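Local coordinates for water stress and hypersensitive response domain-containing protein (Archaeoglobus fulgidus DSM 4304, PDB 3BUT), which is of unknown function but belongs to the LEA_2 family of late embryogenesis abundant proteins and may bind lipids, at residues 48-53 against 73-78. The protein carries 4 engineered substitutions. Numbering follows the deposited sequence. Where two conformers were deposited one is given.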
loop_
_atom_site.group_PDB
_atom_site.type_symbol
_atom_site.label_atom_id
_atom_site.label_comp_id
_atom_site.label_asym_id
_atom_site.label_seq_id
_atom_site.Cartn_x
_atom_site.Cartn_y
_atom_site.Cartn_z
ATOM N N VAL A 48 6.101 12.933 1.516
ATOM C CA VAL A 48 7.191 11.978 1.326
ATOM C C VAL A 48 7.471 11.896 -0.175
ATOM O O VAL A 48 6.567 11.615 -0.960
ATOM C CB VAL A 48 6.842 10.569 1.870
ATOM C CG1 VAL A 48 8.006 9.605 1.672
ATOM C CG2 VAL A 48 6.457 10.635 3.339
ATOM N N LYS A 49 8.711 12.158 -0.571
ATOM C CA LYS A 49 9.096 12.078 -1.979
ATOM C C LYS A 49 9.446 10.640 -2.356
ATOM O O LYS A 49 10.585 10.202 -2.193
ATOM C CB LYS A 49 10.258 13.027 -2.278
ATOM C CG LYS A 49 10.493 13.273 -3.761
ATOM C CD LYS A 49 11.222 14.590 -4.018
ATOM C CE LYS A 49 12.696 14.523 -3.635
ATOM N NZ LYS A 49 13.398 15.792 -3.982
ATOM N N VAL A 50 8.450 9.922 -2.867
ATOM C CA VAL A 50 8.566 8.485 -3.136
ATOM C C VAL A 50 9.198 8.157 -4.498
ATOM O O VAL A 50 9.627 7.024 -4.730
ATOM C CB VAL A 50 7.205 7.746 -2.972
ATOM C CG1 VAL A 50 6.672 7.901 -1.560
ATOM C CG2 VAL A 50 6.193 8.259 -3.962
ATOM N N ALA A 51 9.243 9.149 -5.388
ATOM C CA ALA A 51 9.909 9.028 -6.687
ATOM C C ALA A 51 10.523 10.362 -7.096
ATOM O O ALA A 51 9.933 11.422 -6.879
ATOM C CB ALA A 51 8.936 8.548 -7.754
ATOM N N ASP A 52 11.708 10.289 -7.694
ATOM C CA ASP A 52 12.476 11.454 -8.109
ATOM C C ASP A 52 13.530 10.980 -9.098
ATOM O O ASP A 52 14.586 10.482 -8.699
ATOM C CB ASP A 52 13.144 12.097 -6.886
ATOM C CG ASP A 52 13.968 13.321 -7.231
ATOM O OD1 ASP A 52 13.492 14.166 -8.016
ATOM O OD2 ASP A 52 15.093 13.444 -6.699
ATOM N N GLY A 53 13.253 11.120 -10.389
ATOM C CA GLY A 53 14.175 10.604 -11.390
ATOM C C GLY A 53 14.242 11.367 -12.691
ATOM O O GLY A 53 13.356 12.161 -13.003
ATOM N N LEU A 73 7.364 6.351 -15.021
ATOM C CA LEU A 73 7.540 6.881 -13.679
ATOM C C LEU A 73 7.748 5.729 -12.722
ATOM O O LEU A 73 6.823 4.962 -12.465
ATOM C CB LEU A 73 6.316 7.700 -13.263
ATOM C CG LEU A 73 5.624 8.574 -14.316
ATOM C CD1 LEU A 73 4.302 9.094 -13.787
ATOM C CD2 LEU A 73 6.506 9.726 -14.764
ATOM N N ARG A 74 8.965 5.605 -12.198
ATOM C CA ARG A 74 9.318 4.487 -11.331
ATOM C C ARG A 74 9.384 4.878 -9.861
ATOM O O ARG A 74 9.955 5.904 -9.507
ATOM C CB ARG A 74 10.637 3.846 -11.769
ATOM C CG ARG A 74 10.576 3.162 -13.132
ATOM C CD ARG A 74 11.967 2.781 -13.623
ATOM N NE ARG A 74 12.005 2.608 -15.074
ATOM C CZ ARG A 74 12.196 3.593 -15.950
ATOM N NH1 ARG A 74 12.207 3.327 -17.250
ATOM N NH2 ARG A 74 12.367 4.846 -15.537
ATOM N N LEU A 75 8.796 4.038 -9.015
ATOM C CA LEU A 75 8.795 4.248 -7.575
ATOM C C LEU A 75 9.645 3.198 -6.879
ATOM O O LEU A 75 9.349 2.004 -6.943
ATOM C CB LEU A 75 7.371 4.198 -7.011
ATOM C CG LEU A 75 6.318 5.195 -7.482
ATOM C CD1 LEU A 75 5.511 4.619 -8.616
ATOM C CD2 LEU A 75 5.406 5.506 -6.323
ATOM N N ASN A 76 10.707 3.659 -6.225
ATOM C CA ASN A 76 11.488 2.837 -5.310
ATOM C C ASN A 76 10.640 2.578 -4.063
ATOM O O ASN A 76 10.172 3.523 -3.417
ATOM C CB ASN A 76 12.803 3.552 -4.963
ATOM C CG ASN A 76 13.617 2.829 -3.893
ATOM O OD1 ASN A 76 13.986 3.426 -2.882
ATOM N ND2 ASN A 76 13.903 1.548 -4.115
ATOM N N ASN A 77 10.446 1.305 -3.733
ATOM C CA ASN A 77 9.548 0.923 -2.650
ATOM C C ASN A 77 10.041 1.282 -1.252
ATOM O O ASN A 77 9.249 1.407 -0.317
ATOM C CB ASN A 77 9.222 -0.570 -2.724
ATOM C CG ASN A 77 8.735 -0.992 -4.098
ATOM O OD1 ASN A 77 7.882 -0.335 -4.695
ATOM N ND2 ASN A 77 9.278 -2.091 -4.606
ATOM N N SER A 78 11.352 1.446 -1.117
ATOM C CA SER A 78 11.954 1.843 0.164
ATOM C C SER A 78 11.478 3.231 0.620
ATOM O O SER A 78 11.279 3.469 1.814
ATOM C CB SER A 78 13.481 1.802 0.077
ATOM O OG SER A 78 14.070 2.122 1.325
#
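A classic beta bulge on the edge strand of one sheet of this E-set, LEA_2-type beta domain brings Val50 and Ala51 against Leu75, near the end of an outermost strand of the other sheet. Both bulge residues face Ile43, and the backbones of both bond to it. The short axes of strands 48-53 and 73-76 approach to 5.5 Å at 132° between their N-to-C directions, roughly antiparallel but well splayed. The CA atoms of Ala51 and Leu75 are the nearest CA pair across the segments, 5.0 Å apart. Even so, the segments meet by van der Waals packing rather than by backbone bonding. Val50 and Leu75 lie side by side, point the same way and meet through one methyl of each, CG2 of Val50 3.7 Å from CD2 of Leu75. With chi1 at -60°, Val50 CG1 is anti to the carbonyl carbon and CG2 falls between the backbone N and the carbonyl carbon, turned to the leucine. Ala51 points its CB at the opposing backbone, where the methyl comes to 3.3 Å from the carbonyl O of Arg74, a close apolar-to-polar approach. The same CB lies 4.3 Å from CG of Leu75, so the leucine packs against both residues of the bulge. Asn76 comes near through its backbone, its carbonyl O 3.8 Å from that of Val50, with no bond between the two acceptors. Val50 also packs on Ile43 and Met45 of strand 34-45 and on Trp83 of helix 83-89. Leu75, for its part, touches Ile20 of strand 17-27 and shares backbone bonding with Thr18, while the backbone N of Arg74 donates a weak hydrogen bond to Tyr41 OH of strand 34-45, linking the two sheets.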